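Local coordinates for IPT/TIG domain-containing protein BACOVA_02650 (Bacteroides ovatus, PDB 5E7G) that binds xyloglucan at the bacterial cell surface, probably capturing the polysaccharide before it is imported into the periplasm for degradation, at residues A[27-32]-A[61-66]; A[39-44]-A[52-57]; A[70-75]-A[99-104]. All blocks are in the same frame, centred on the assembly; numbering follows the deposited sequence.

Contact 1 of 3, residues A[27-32]-A[61-66]; sequences GTMIVV and SIILTV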
ATOM      1  N   GLY A  27     -33.645 -14.084  19.114  1.00 56.67           N
ATOM      2  CA  GLY A  27     -34.231 -12.869  19.651  1.00 54.25           C
ATOM      3  C   GLY A  27     -35.640 -12.609  19.162  1.00 47.48           C
ATOM      4  O   GLY A  27     -36.359 -11.838  19.782  1.00 64.89           O
ATOM      5  N   THR A  28     -36.042 -13.244  18.063  1.00 53.01           N
ATOM      6  CA  THR A  28     -37.369 -13.001  17.502  1.00 55.83           C
ATOM      7  C   THR A  28     -38.442 -13.841  18.192  1.00 59.30           C
ATOM      8  O   THR A  28     -38.168 -14.921  18.717  1.00 59.91           O
ATOM      9  CB  THR A  28     -37.419 -13.295  15.990  1.00 54.84           C
ATOM     10  OG1 THR A  28     -37.363 -14.705  15.765  1.00 71.74           O
ATOM     11  CG2 THR A  28     -36.265 -12.612  15.262  1.00 69.69           C
ATOM     12  N   MET A  29     -39.665 -13.323  18.186  1.00 59.72           N
ATOM     13  CA  MET A  29     -40.810 -13.993  18.790  1.00 60.22           C
ATOM     14  C   MET A  29     -41.366 -15.057  17.859  1.00 52.66           C
ATOM     15  O   MET A  29     -41.409 -14.858  16.648  1.00 60.99           O
ATOM     16  CB  MET A  29     -41.896 -12.965  19.127  1.00 64.33           C
ATOM     17  CG  MET A  29     -43.266 -13.546  19.498  1.00 65.34           C
ATOM     18  SD  MET A  29     -44.493 -12.258  19.851  1.00 92.97           S
ATOM     19  CE  MET A  29     -43.700 -11.400  21.211  1.00 76.07           C
ATOM     20  N   ILE A  30     -41.794 -16.181  18.425  1.00 48.51           N
ATOM     21  CA  ILE A  30     -42.451 -17.221  17.639  1.00 55.57           C
ATOM     22  C   ILE A  30     -43.745 -17.665  18.306  1.00 53.70           C
ATOM     23  O   ILE A  30     -43.952 -17.447  19.501  1.00 52.91           O
ATOM     24  CB  ILE A  30     -41.534 -18.458  17.426  1.00 63.52           C
ATOM     25  CG1 ILE A  30     -41.116 -19.068  18.772  1.00 57.77           C
ATOM     26  CG2 ILE A  30     -40.309 -18.073  16.594  1.00 61.18           C
ATOM     27  CD1 ILE A  30     -40.386 -20.407  18.650  1.00 59.43           C
ATOM     28  N   VAL A  31     -44.613 -18.274  17.509  1.00 57.82           N
ATOM     29  CA  VAL A  31     -45.848 -18.868  17.998  1.00 62.30           C
ATOM     30  C   VAL A  31     -45.856 -20.333  17.638  1.00 58.82           C
ATOM     31  O   VAL A  31     -45.834 -20.681  16.460  1.00 65.63           O
ATOM     32  CB  VAL A  31     -47.101 -18.200  17.398  1.00 67.32           C
ATOM     33  CG1 VAL A  31     -48.368 -18.939  17.832  1.00 65.19           C
ATOM     34  CG2 VAL A  31     -47.168 -16.745  17.802  1.00 60.59           C
ATOM     35  N   VAL A  32     -45.891 -21.192  18.651  1.00 66.00           N
ATOM     36  CA  VAL A  32     -45.990 -22.629  18.432  1.00 65.80           C
ATOM     37  C   VAL A  32     -47.461 -23.011  18.426  1.00 63.20           C
ATOM     38  O   VAL A  32     -48.156 -22.827  19.424  1.00 56.01           O
ATOM     39  CB  VAL A  32     -45.240 -23.435  19.511  1.00 62.32           C
ATOM     40  CG1 VAL A  32     -45.256 -24.923  19.173  1.00 58.32           C
ATOM     41  CG2 VAL A  32     -43.801 -22.928  19.650  1.00 56.13           C
ATOM     42  N   SER A  61     -51.738 -22.981  21.654  1.00 58.92           N
ATOM     43  CA  SER A  61     -50.636 -22.096  21.300  1.00 60.49           C
ATOM     44  C   SER A  61     -49.645 -21.871  22.432  1.00 60.27           C
ATOM     45  O   SER A  61     -50.025 -21.811  23.603  1.00 53.14           O
ATOM     46  CB  SER A  61     -51.173 -20.737  20.841  1.00 64.02           C
ATOM     47  OG  SER A  61     -51.647 -19.964  21.938  1.00 67.17           O
ATOM     48  N   ILE A  62     -48.376 -21.743  22.051  1.00 63.45           N
ATOM     49  CA  ILE A  62     -47.315 -21.249  22.929  1.00 61.91           C
ATOM     50  C   ILE A  62     -46.650 -20.055  22.262  1.00 61.66           C
ATOM     51  O   ILE A  62     -46.217 -20.160  21.110  1.00 61.73           O
ATOM     52  CB  ILE A  62     -46.219 -22.310  23.220  1.00 65.82           C
ATOM     53  CG1 ILE A  62     -46.826 -23.589  23.803  1.00 69.51           C
ATOM     54  CG2 ILE A  62     -45.146 -21.741  24.165  1.00 48.10           C
ATOM     55  CD1 ILE A  62     -47.465 -23.395  25.155  1.00 74.78           C
ATOM     56  N   ILE A  63     -46.567 -18.935  22.973  1.00 49.91           N
ATOM     57  CA  ILE A  63     -45.807 -17.781  22.505  1.00 51.93           C
ATOM     58  C   ILE A  63     -44.576 -17.580  23.380  1.00 53.82           C
ATOM     59  O   ILE A  63     -44.676 -17.430  24.600  1.00 58.72           O
ATOM     60  CB  ILE A  63     -46.631 -16.479  22.511  1.00 68.14           C
ATOM     61  CG1 ILE A  63     -47.988 -16.684  21.824  1.00 70.13           C
ATOM     62  CG2 ILE A  63     -45.841 -15.359  21.826  1.00 62.65           C
ATOM     63  CD1 ILE A  63     -48.920 -15.482  21.936  1.00 63.49           C
ATOM     64  N   LEU A  64     -43.417 -17.563  22.738  1.00 47.47           N
ATOM     65  CA  LEU A  64     -42.156 -17.329  23.428  1.00 49.47           C
ATOM     66  C   LEU A  64     -41.219 -16.618  22.466  1.00 48.22           C
ATOM     67  O   LEU A  64     -41.557 -16.419  21.296  1.00 47.02           O
ATOM     68  CB  LEU A  64     -41.530 -18.641  23.922  1.00 51.56           C
ATOM     69  CG  LEU A  64     -41.034 -19.630  22.857  1.00 55.36           C
ATOM     70  CD1 LEU A  64     -40.044 -20.610  23.470  1.00 53.49           C
ATOM     71  CD2 LEU A  64     -42.192 -20.388  22.210  1.00 55.90           C
ATOM     72  N   THR A  65     -40.049 -16.239  22.964  1.00 44.52           N
ATOM     73  CA  THR A  65     -39.027 -15.619  22.127  1.00 56.33           C
ATOM     74  C   THR A  65     -37.742 -16.447  22.168  1.00 53.70           C
ATOM     75  O   THR A  65     -37.266 -16.838  23.238  1.00 49.77           O
ATOM     76  CB  THR A  65     -38.733 -14.161  22.564  1.00 57.87           C
ATOM     77  OG1 THR A  65     -38.086 -14.155  23.840  1.00 67.20           O
ATOM     78  CG2 THR A  65     -40.024 -13.346  22.648  1.00 51.23           C
ATOM     79  N   VAL A  66     -37.205 -16.734  20.989  1.00 53.42           N
ATOM     80  CA  VAL A  66     -35.954 -17.466  20.874  1.00 49.12           C
ATOM     81  C   VAL A  66     -34.845 -16.640  21.530  1.00 55.24           C
ATOM     82  O   VAL A  66     -34.584 -15.518  21.098  1.00 59.78           O
ATOM     83  CB  VAL A  66     -35.593 -17.746  19.409  1.00 48.29           C
ATOM     84  CG1 VAL A  66     -34.297 -18.562  19.322  1.00 48.43           C
ATOM     85  CG2 VAL A  66     -36.740 -18.463  18.704  1.00 44.65           C
TER

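Contact 2 of 3, residues A[39-44]-A[52-57]; sequences GTQKVY and FNRNYV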
ATOM      1  N   GLY A  39     -50.846 -27.334  29.340  1.00 66.82           N
ATOM      2  CA  GLY A  39     -50.057 -27.578  30.535  1.00 57.97           C
ATOM      3  C   GLY A  39     -48.579 -27.829  30.289  1.00 65.29           C
ATOM      4  O   GLY A  39     -47.985 -28.672  30.966  1.00 61.11           O
ATOM      5  N   THR A  40     -47.973 -27.109  29.347  1.00 56.39           N
ATOM      6  CA  THR A  40     -46.521 -27.181  29.174  1.00 58.40           C
ATOM      7  C   THR A  40     -45.823 -26.755  30.469  1.00 56.52           C
ATOM      8  O   THR A  40     -46.185 -25.751  31.082  1.00 65.95           O
ATOM      9  CB  THR A  40     -46.012 -26.296  28.021  1.00 50.11           C
ATOM     10  OG1 THR A  40     -46.255 -24.922  28.325  1.00 78.85           O
ATOM     11  CG2 THR A  40     -46.703 -26.646  26.724  1.00 50.45           C
ATOM     12  N   GLN A  41     -44.835 -27.539  30.882  1.00 59.16           N
ATOM     13  CA  GLN A  41     -44.047 -27.252  32.073  1.00 56.80           C
ATOM     14  C   GLN A  41     -42.678 -26.717  31.667  1.00 55.84           C
ATOM     15  O   GLN A  41     -42.138 -25.810  32.300  1.00 61.04           O
ATOM     16  CB  GLN A  41     -43.893 -28.512  32.931  1.00 66.62           C
ATOM     17  CG  GLN A  41     -45.206 -29.117  33.427  1.00 72.82           C
ATOM     18  CD  GLN A  41     -45.790 -28.358  34.600  1.00 81.53           C
ATOM     19  OE1 GLN A  41     -46.232 -27.217  34.459  1.00 80.12           O
ATOM     20  NE2 GLN A  41     -45.789 -28.987  35.773  1.00 87.86           N
ATOM     21  N   LYS A  42     -42.132 -27.291  30.596  1.00 53.51           N
ATOM     22  CA  LYS A  42     -40.784 -26.983  30.130  1.00 52.36           C
ATOM     23  C   LYS A  42     -40.760 -26.750  28.621  1.00 50.44           C
ATOM     24  O   LYS A  42     -41.500 -27.391  27.873  1.00 43.74           O
ATOM     25  CB  LYS A  42     -39.818 -28.120  30.489  1.00 49.46           C
ATOM     26  CG  LYS A  42     -39.681 -28.397  31.978  1.00 52.33           C
ATOM     27  CD  LYS A  42     -38.922 -27.284  32.697  1.00 65.21           C
ATOM     28  CE  LYS A  42     -38.789 -27.565  34.191  1.00 67.07           C
ATOM     29  NZ  LYS A  42     -38.090 -28.867  34.470  1.00 66.55           N
ATOM     30  N   VAL A  43     -39.914 -25.820  28.186  1.00 46.64           N
ATOM     31  CA  VAL A  43     -39.635 -25.633  26.767  1.00 45.92           C
ATOM     32  C   VAL A  43     -38.136 -25.674  26.510  1.00 41.93           C
ATOM     33  O   VAL A  43     -37.347 -25.144  27.293  1.00 46.31           O
ATOM     34  CB  VAL A  43     -40.193 -24.305  26.242  1.00 45.55           C
ATOM     35  CG1 VAL A  43     -39.906 -24.159  24.745  1.00 41.86           C
ATOM     36  CG2 VAL A  43     -41.680 -24.223  26.508  1.00 41.07           C
ATOM     37  N   TYR A  44     -37.756 -26.301  25.403  1.00 39.45           N
ATOM     38  CA  TYR A  44     -36.357 -26.395  25.013  1.00 40.24           C
ATOM     39  C   TYR A  44     -36.184 -26.046  23.539  1.00 40.63           C
ATOM     40  O   TYR A  44     -37.031 -26.390  22.718  1.00 43.89           O
ATOM     41  CB  TYR A  44     -35.811 -27.803  25.258  1.00 42.35           C
ATOM     42  CG  TYR A  44     -36.104 -28.389  26.617  1.00 40.14           C
ATOM     43  CD1 TYR A  44     -37.315 -29.010  26.875  1.00 40.76           C
ATOM     44  CD2 TYR A  44     -35.153 -28.355  27.629  1.00 41.25           C
ATOM     45  CE1 TYR A  44     -37.582 -29.566  28.106  1.00 48.05           C
ATOM     46  CE2 TYR A  44     -35.408 -28.909  28.867  1.00 40.99           C
ATOM     47  CZ  TYR A  44     -36.625 -29.517  29.101  1.00 49.11           C
ATOM     48  OH  TYR A  44     -36.888 -30.074  30.335  1.00 48.84           O
ATOM     49  N   PHE A  52     -40.202 -19.410  29.337  1.00 65.56           N
ATOM     50  CA  PHE A  52     -41.447 -19.019  28.690  1.00 49.88           C
ATOM     51  C   PHE A  52     -42.418 -18.533  29.748  1.00 51.93           C
ATOM     52  O   PHE A  52     -42.272 -18.868  30.922  1.00 49.50           O
ATOM     53  CB  PHE A  52     -42.053 -20.186  27.916  1.00 56.76           C
ATOM     54  CG  PHE A  52     -42.589 -21.282  28.798  1.00 60.58           C
ATOM     55  CD1 PHE A  52     -41.747 -22.260  29.304  1.00 53.30           C
ATOM     56  CD2 PHE A  52     -43.933 -21.335  29.121  1.00 55.80           C
ATOM     57  CE1 PHE A  52     -42.237 -23.269  30.111  1.00 50.32           C
ATOM     58  CE2 PHE A  52     -44.423 -22.343  29.926  1.00 64.66           C
ATOM     59  CZ  PHE A  52     -43.570 -23.313  30.420  1.00 50.99           C
ATOM     60  N   ASN A  53     -43.408 -17.752  29.327  1.00 56.43           N
ATOM     61  CA  ASN A  53     -44.396 -17.192  30.243  1.00 53.32           C
ATOM     62  C   ASN A  53     -45.710 -17.963  30.185  1.00 59.38           C
ATOM     63  O   ASN A  53     -46.286 -18.152  29.111  1.00 51.56           O
ATOM     64  CB  ASN A  53     -44.636 -15.717  29.920  1.00 59.82           C
ATOM     65  CG  ASN A  53     -45.289 -14.965  31.069  1.00 64.44           C
ATOM     66  OD1 ASN A  53     -46.258 -15.436  31.667  1.00 62.45           O
ATOM     67  ND2 ASN A  53     -44.752 -13.790  31.386  1.00 57.44           N
ATOM     68  N   ARG A  54     -46.172 -18.401  31.352  1.00 59.39           N
ATOM     69  CA  ARG A  54     -47.382 -19.213  31.469  1.00 59.20           C
ATOM     70  C   ARG A  54     -48.601 -18.540  30.833  1.00 69.39           C
ATOM     71  O   ARG A  54     -49.455 -19.211  30.255  1.00 65.03           O
ATOM     72  CB  ARG A  54     -47.670 -19.506  32.944  1.00 65.29           C
ATOM     73  CG  ARG A  54     -48.196 -20.904  33.219  1.00 80.91           C
ATOM     74  CD  ARG A  54     -47.112 -21.956  33.009  1.00 84.48           C
ATOM     75  NE  ARG A  54     -47.451 -23.241  33.621  1.00 93.38           N
ATOM     76  CZ  ARG A  54     -48.315 -24.117  33.112  1.00 93.90           C
ATOM     77  NH1 ARG A  54     -48.949 -23.849  31.974  1.00 76.21           N
ATOM     78  NH2 ARG A  54     -48.551 -25.261  33.748  1.00 88.99           N
ATOM     79  N   ASN A  55     -48.679 -17.217  30.939  1.00 60.11           N
ATOM     80  CA  ASN A  55     -49.859 -16.485  30.480  1.00 67.19           C
ATOM     81  C   ASN A  55     -50.044 -16.501  28.967  1.00 63.37           C
ATOM     82  O   ASN A  55     -51.154 -16.307  28.472  1.00 58.55           O
ATOM     83  CB  ASN A  55     -49.798 -15.037  30.967  1.00 62.47           C
ATOM     84  CG  ASN A  55     -50.142 -14.911  32.436  1.00 65.54           C
ATOM     85  OD1 ASN A  55     -51.313 -14.784  32.797  1.00 79.87           O
ATOM     86  ND2 ASN A  55     -49.125 -14.956  33.295  1.00 62.48           N
ATOM     87  N   TYR A  56     -48.961 -16.732  28.235  1.00 61.93           N
ATOM     88  CA  TYR A  56     -49.032 -16.799  26.781  1.00 64.10           C
ATOM     89  C   TYR A  56     -49.307 -18.228  26.296  1.00 65.58           C
ATOM     90  O   TYR A  56     -49.231 -18.518  25.096  1.00 54.61           O
ATOM     91  CB  TYR A  56     -47.739 -16.276  26.165  1.00 66.77           C
ATOM     92  CG  TYR A  56     -47.376 -14.866  26.577  1.00 64.15           C
ATOM     93  CD1 TYR A  56     -48.357 -13.932  26.889  1.00 72.25           C
ATOM     94  CD2 TYR A  56     -46.051 -14.469  26.650  1.00 61.33           C
ATOM     95  CE1 TYR A  56     -48.023 -12.638  27.263  1.00 73.17           C
ATOM     96  CE2 TYR A  56     -45.703 -13.183  27.021  1.00 72.11           C
ATOM     97  CZ  TYR A  56     -46.691 -12.269  27.329  1.00 79.77           C
ATOM     98  OH  TYR A  56     -46.342 -10.988  27.697  1.00 71.76           O
ATOM     99  N   VAL A  57     -49.640 -19.107  27.238  1.00 69.21           N
ATOM    100  CA  VAL A  57     -49.916 -20.511  26.945  1.00 62.08           C
ATOM    101  C   VAL A  57     -51.410 -20.769  26.872  1.00 58.90           C
ATOM    102  O   VAL A  57     -52.160 -20.404  27.776  1.00 65.05           O
ATOM    103  CB  VAL A  57     -49.306 -21.439  28.018  1.00 58.96           C
ATOM    104  CG1 VAL A  57     -49.701 -22.891  27.777  1.00 66.96           C
ATOM    105  CG2 VAL A  57     -47.790 -21.287  28.050  1.00 61.43           C
TER

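Contact 3 of 3, residues A[70-75]-A[99-104]; sequences LELTGQ and LSPAPY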
ATOM      1  N   LEU A  70     -28.747 -17.986  22.710  1.00 53.76           N
ATOM      2  CA  LEU A  70     -28.907 -19.416  22.456  1.00 49.99           C
ATOM      3  C   LEU A  70     -27.740 -19.971  21.642  1.00 47.39           C
ATOM      4  O   LEU A  70     -27.409 -19.447  20.580  1.00 47.11           O
ATOM      5  CB  LEU A  70     -30.222 -19.681  21.715  1.00 48.09           C
ATOM      6  CG  LEU A  70     -30.613 -21.149  21.525  1.00 52.87           C
ATOM      7  CD1 LEU A  70     -31.244 -21.688  22.800  1.00 49.77           C
ATOM      8  CD2 LEU A  70     -31.555 -21.323  20.340  1.00 48.40           C
ATOM      9  N   GLU A  71     -27.112 -21.033  22.137  1.00 51.23           N
ATOM     10  CA  GLU A  71     -26.056 -21.691  21.380  1.00 41.87           C
ATOM     11  C   GLU A  71     -26.672 -22.353  20.144  1.00 44.50           C
ATOM     12  O   GLU A  71     -27.637 -23.107  20.249  1.00 45.15           O
ATOM     13  CB  GLU A  71     -25.319 -22.712  22.242  1.00 41.66           C
ATOM     14  CG  GLU A  71     -24.097 -23.325  21.551  1.00 58.63           C
ATOM     15  CD  GLU A  71     -23.478 -24.483  22.319  1.00 63.12           C
ATOM     16  OE1 GLU A  71     -23.976 -24.825  23.417  1.00 79.67           O
ATOM     17  OE2 GLU A  71     -22.489 -25.052  21.814  1.00 68.42           O
ATOM     18  N   LEU A  72     -26.120 -22.057  18.974  1.00 52.91           N
ATOM     19  CA  LEU A  72     -26.731 -22.471  17.716  1.00 42.94           C
ATOM     20  C   LEU A  72     -26.127 -23.762  17.177  1.00 53.55           C
ATOM     21  O   LEU A  72     -25.020 -24.151  17.551  1.00 50.32           O
ATOM     22  CB  LEU A  72     -26.595 -21.352  16.679  1.00 50.36           C
ATOM     23  CG  LEU A  72     -27.100 -19.974  17.138  1.00 49.40           C
ATOM     24  CD1 LEU A  72     -27.032 -18.969  15.991  1.00 53.47           C
ATOM     25  CD2 LEU A  72     -28.514 -20.050  17.697  1.00 46.80           C
ATOM     26  N   THR A  73     -26.878 -24.430  16.306  1.00 48.61           N
ATOM     27  CA  THR A  73     -26.441 -25.684  15.712  1.00 53.75           C
ATOM     28  C   THR A  73     -25.261 -25.455  14.784  1.00 53.43           C
ATOM     29  O   THR A  73     -24.493 -26.376  14.513  1.00 48.17           O
ATOM     30  CB  THR A  73     -27.568 -26.361  14.921  1.00 44.87           C
ATOM     31  OG1 THR A  73     -28.094 -25.437  13.959  1.00 55.50           O
ATOM     32  CG2 THR A  73     -28.679 -26.812  15.862  1.00 47.49           C
ATOM     33  N   GLY A  74     -25.129 -24.226  14.293  1.00 50.59           N
ATOM     34  CA  GLY A  74     -24.029 -23.867  13.418  1.00 51.95           C
ATOM     35  C   GLY A  74     -22.676 -23.981  14.095  1.00 48.24           C
ATOM     36  O   GLY A  74     -21.691 -24.337  13.455  1.00 50.70           O
ATOM     37  N   GLN A  75     -22.629 -23.683  15.392  1.00 50.95           N
ATOM     38  CA  GLN A  75     -21.373 -23.686  16.139  1.00 55.90           C
ATOM     39  C   GLN A  75     -21.217 -24.927  17.006  1.00 54.17           C
ATOM     40  O   GLN A  75     -20.165 -25.127  17.610  1.00 59.06           O
ATOM     41  CB  GLN A  75     -21.266 -22.438  17.017  1.00 55.89           C
ATOM     42  CG  GLN A  75     -22.393 -22.275  18.029  1.00 68.00           C
ATOM     43  CD  GLN A  75     -22.432 -20.884  18.645  1.00 75.84           C
ATOM     44  OE1 GLN A  75     -23.495 -20.400  19.046  1.00 59.33           O
ATOM     45  NE2 GLN A  75     -21.275 -20.228  18.720  1.00 85.73           N
ATOM     46  N   LEU A  99     -31.038 -19.339  12.928  1.00 55.11           N
ATOM     47  CA  LEU A  99     -30.026 -18.902  11.965  1.00 54.14           C
ATOM     48  C   LEU A  99     -28.748 -18.382  12.603  1.00 54.36           C
ATOM     49  O   LEU A  99     -28.787 -17.553  13.513  1.00 57.67           O
ATOM     50  CB  LEU A  99     -30.599 -17.806  11.067  1.00 56.72           C
ATOM     51  CG  LEU A  99     -31.773 -18.203  10.176  1.00 53.92           C
ATOM     52  CD1 LEU A  99     -32.405 -16.966   9.578  1.00 57.31           C
ATOM     53  CD2 LEU A  99     -31.315 -19.152   9.088  1.00 57.65           C
ATOM     54  N   SER A 100     -27.615 -18.863  12.102  1.00 55.08           N
ATOM     55  CA  SER A 100     -26.321 -18.329  12.500  1.00 52.41           C
ATOM     56  C   SER A 100     -26.061 -17.003  11.786  1.00 48.73           C
ATOM     57  O   SER A 100     -26.689 -16.709  10.769  1.00 47.07           O
ATOM     58  CB  SER A 100     -25.212 -19.328  12.183  1.00 52.54           C
ATOM     59  OG  SER A 100     -25.316 -20.464  13.014  1.00 52.28           O
ATOM     60  N   PRO A 101     -25.130 -16.196  12.318  1.00 51.35           N
ATOM     61  CA  PRO A 101     -24.779 -14.936  11.650  1.00 50.49           C
ATOM     62  C   PRO A 101     -24.192 -15.164  10.251  1.00 47.33           C
ATOM     63  O   PRO A 101     -23.578 -16.205   9.993  1.00 43.78           O
ATOM     64  CB  PRO A 101     -23.731 -14.313  12.585  1.00 53.32           C
ATOM     65  CG  PRO A 101     -23.845 -15.062  13.881  1.00 48.07           C
ATOM     66  CD  PRO A 101     -24.322 -16.429  13.528  1.00 53.88           C
ATOM     67  N   ALA A 102     -24.374 -14.192   9.366  1.00 50.21           N
ATOM     68  CA  ALA A 102     -23.924 -14.319   7.983  1.00 50.64           C
ATOM     69  C   ALA A 102     -22.394 -14.357   7.889  1.00 53.92           C
ATOM     70  O   ALA A 102     -21.709 -13.651   8.628  1.00 53.32           O
ATOM     71  CB  ALA A 102     -24.463 -13.174   7.155  1.00 43.57           C
ATOM     72  N   PRO A 103     -21.856 -15.174   6.971  1.00 49.60           N
ATOM     73  CA  PRO A 103     -20.405 -15.244   6.784  1.00 50.48           C
ATOM     74  C   PRO A 103     -19.847 -13.994   6.117  1.00 48.79           C
ATOM     75  O   PRO A 103     -20.577 -13.309   5.402  1.00 50.48           O
ATOM     76  CB  PRO A 103     -20.235 -16.460   5.879  1.00 52.76           C
ATOM     77  CG  PRO A 103     -21.479 -16.474   5.066  1.00 45.76           C
ATOM     78  CD  PRO A 103     -22.567 -16.022   5.998  1.00 48.86           C
ATOM     79  N   TYR A 104     -18.573 -13.702   6.358  1.00 49.10           N
ATOM     80  CA  TYR A 104     -17.880 -12.640   5.641  1.00 43.52           C
ATOM     81  C   TYR A 104     -16.468 -13.107   5.356  1.00 51.20           C
ATOM     82  O   TYR A 104     -15.945 -13.976   6.055  1.00 47.21           O
ATOM     83  CB  TYR A 104     -17.867 -11.331   6.438  1.00 48.15           C
ATOM     84  CG  TYR A 104     -17.041 -11.380   7.707  1.00 51.46           C
ATOM     85  CD1 TYR A 104     -15.686 -11.074   7.691  1.00 46.05           C
ATOM     86  CD2 TYR A 104     -17.621 -11.721   8.924  1.00 50.02           C
ATOM     87  CE1 TYR A 104     -14.926 -11.116   8.850  1.00 46.05           C
ATOM     88  CE2 TYR A 104     -16.874 -11.765  10.085  1.00 51.56           C
ATOM     89  CZ  TYR A 104     -15.525 -11.465  10.046  1.00 55.91           C
ATOM     90  OH  TYR A 104     -14.776 -11.513  11.205  1.00 55.36           O
TER
HETATM   91  O   HOH W   1     -27.142 -22.129  13.033  1.00 49.85           O

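Contact 1 of 3, residues A[27-32]-A[61-66]
An antiparallel strand pair in the first IPT/TIG domain, an immunoglobulin-like beta-sandwich, brings Met29 to Val32 alongside Ile62 to Thr65. Strand 29-35 is the middle one of a three-stranded sheet, with strand 5-10 on its other flank and strand 61-65 at an edge. Ile30 and Leu64 exchange two backbone bonds: the one from Ile30 N to Leu64 O is 2.9 Å and almost straight (174°), while the return bond from Leu64 N to Ile30 O is longer. Val32 and Ile62 form the next such pair, with Val32 N 2.7 Å from Ile62 O.

The faces differ. Ile30, Val32, Ile62 and Leu64 turn into the sandwich, where Ile83 and Ile85 of the opposing sheet meet the first three and Val43 meets Leu64. Ile30 holds CG1 between its own N and carbonyl carbon (chi1 59°), which lays it beside Leu64, CG1 to CD2 3.8 Å. The same CD2 of Leu64 is also touched by Val32 CG2, at 3.9 Å, so this one methyl touches two inward side chains of the neighbouring strand. On the outer face the packing is thinner: Met29, bent at its thioether, sets SD 3.9 Å from Ile63 CG2, and Val31 lies alongside Ile63.

Past the end of strand 61-65, Val66 keeps the ladder going. Its N bonds to Thr28 O, its CG2 meets Ile30 CD1, and its carbonyl takes the last rung, a short, bent bond from Gly27 N to Val66 O of 2.6 Å with an N-H...O angle of 137°.

Contact 2 of 3, residues A[39-44]-A[52-57]
A classic beta bulge at Gln41 and Lys42, both facing Glu86 of strand 82-86, opens strand 42-45 in the first IPT/TIG beta-sandwich, and Phe52 and Arg54 pack against it from the loop that leads to strand 61-65. Phe52 is central. Its CG stands between the backbone N and the carbonyl carbon of its own residue (chi1 70°), which carries the ring across to the bulge. Gln41 O lies at the ring edge, in the ring plane, 3.4 Å from Phe52 CE1 and about as far from CZ. Carbonyl oxygen and aromatic C-H groups thus face each other, a weakly polar and probably favourable approach. Val43 comes in obliquely, its CG2 tight against Phe52 CD1 at 3.4 Å, and Thr40 OG1 sits 3.5 Å from CE2. That hydroxyl is buried here and has no polar partner in the model. Cutting the Phe52 side chain back to an alanine is likely to open a gap between bulge and loop, leaving Val43 CG2 and Gln41 O without their aromatic neighbour.

Farther along, the carbonyl of Thr40 points at the flat of the Arg54 guanidinium, its O above the centre of one face, 3.4 Å from CZ. This is face contact with the oxygen, not a bond through an N-H; Arg54 NH1 makes a weak hydrogen bond to Gly38 O instead. Beyond Arg54 the loop turns back. Asn53 shapes that reversal as an Asx turn, its OD1 accepting from Asn55 N at 3.1 Å, and the chain then returns to place both methyls of Val57, CG1 and CG2, each 4.0 Å from Thr40 OG1.

Contact 3 of 3, residues A[70-75]-A[99-104]
With CG of Leu72 opposite its carbonyl carbon (chi1 -53°) and CD1 extended away from CA (chi2 -175°), the leucine reaches across to Ser100, whose OG is swung to the same side of its own backbone, next to N (chi1 -68°). The tip of the leucine does most of the touching. Its CD1 rests 3.4 Å from Leu99 O and 3.6 Å from Ser100 CA, with Ser100 OG hardly farther off, so one methyl packs against a peptide and the start of a polar side chain.

Gly74 comes up beside the same hydroxyl. Its CA lies within 3.7 Å of Ser100 OG, and with this backbone and serine rotamer a CB there would probably run into that oxygen. A water links the two sides, receiving a bond from Ser100 OG whose 2.5 Å is doubtfully short, and a weak one from Gly74 N.

The loop of 70-75 is also bonded within itself. Gln75 N bonds to Leu72 O, closing a beta turn over Thr73 and Gly74, and Gln75 OE1 takes the Leu72 N-H on a lone pair in the plane of its amide, 3.1 Å and nearly straight.

On the far side, Ser100 O accepts from Thr185 OG1, and Pro101 leans on Asn126. These partners place the contact where the first IPT/TIG beta-sandwich hands over, through a proline-containing linker, to strand 104-109 of the next, a junction between immunoglobulin-like domains strung in series.

How the contacts relate
Contacts 1 and 2 belong to one sandwich and touch: Ile62 CD1 reaches Val57 CG1 at 3.5 Å, and Leu64 CD1 meets Val43 CG1. Contact 1 unites neighbouring strands within a sheet through a regular backbone ladder, with a buried aliphatic face and a more open outer one. Contact 2, whose segments lie between those of contact 1 in sequence, relies on side chains packed against each other and against backbone carbonyls at an irregular strand start, with its arginine end at the surface. Contact 3 follows directly in the chain, its centre about 19 Å from that of contact 1; small, buried and partly water-mediated, it joins two loops at the domain boundary.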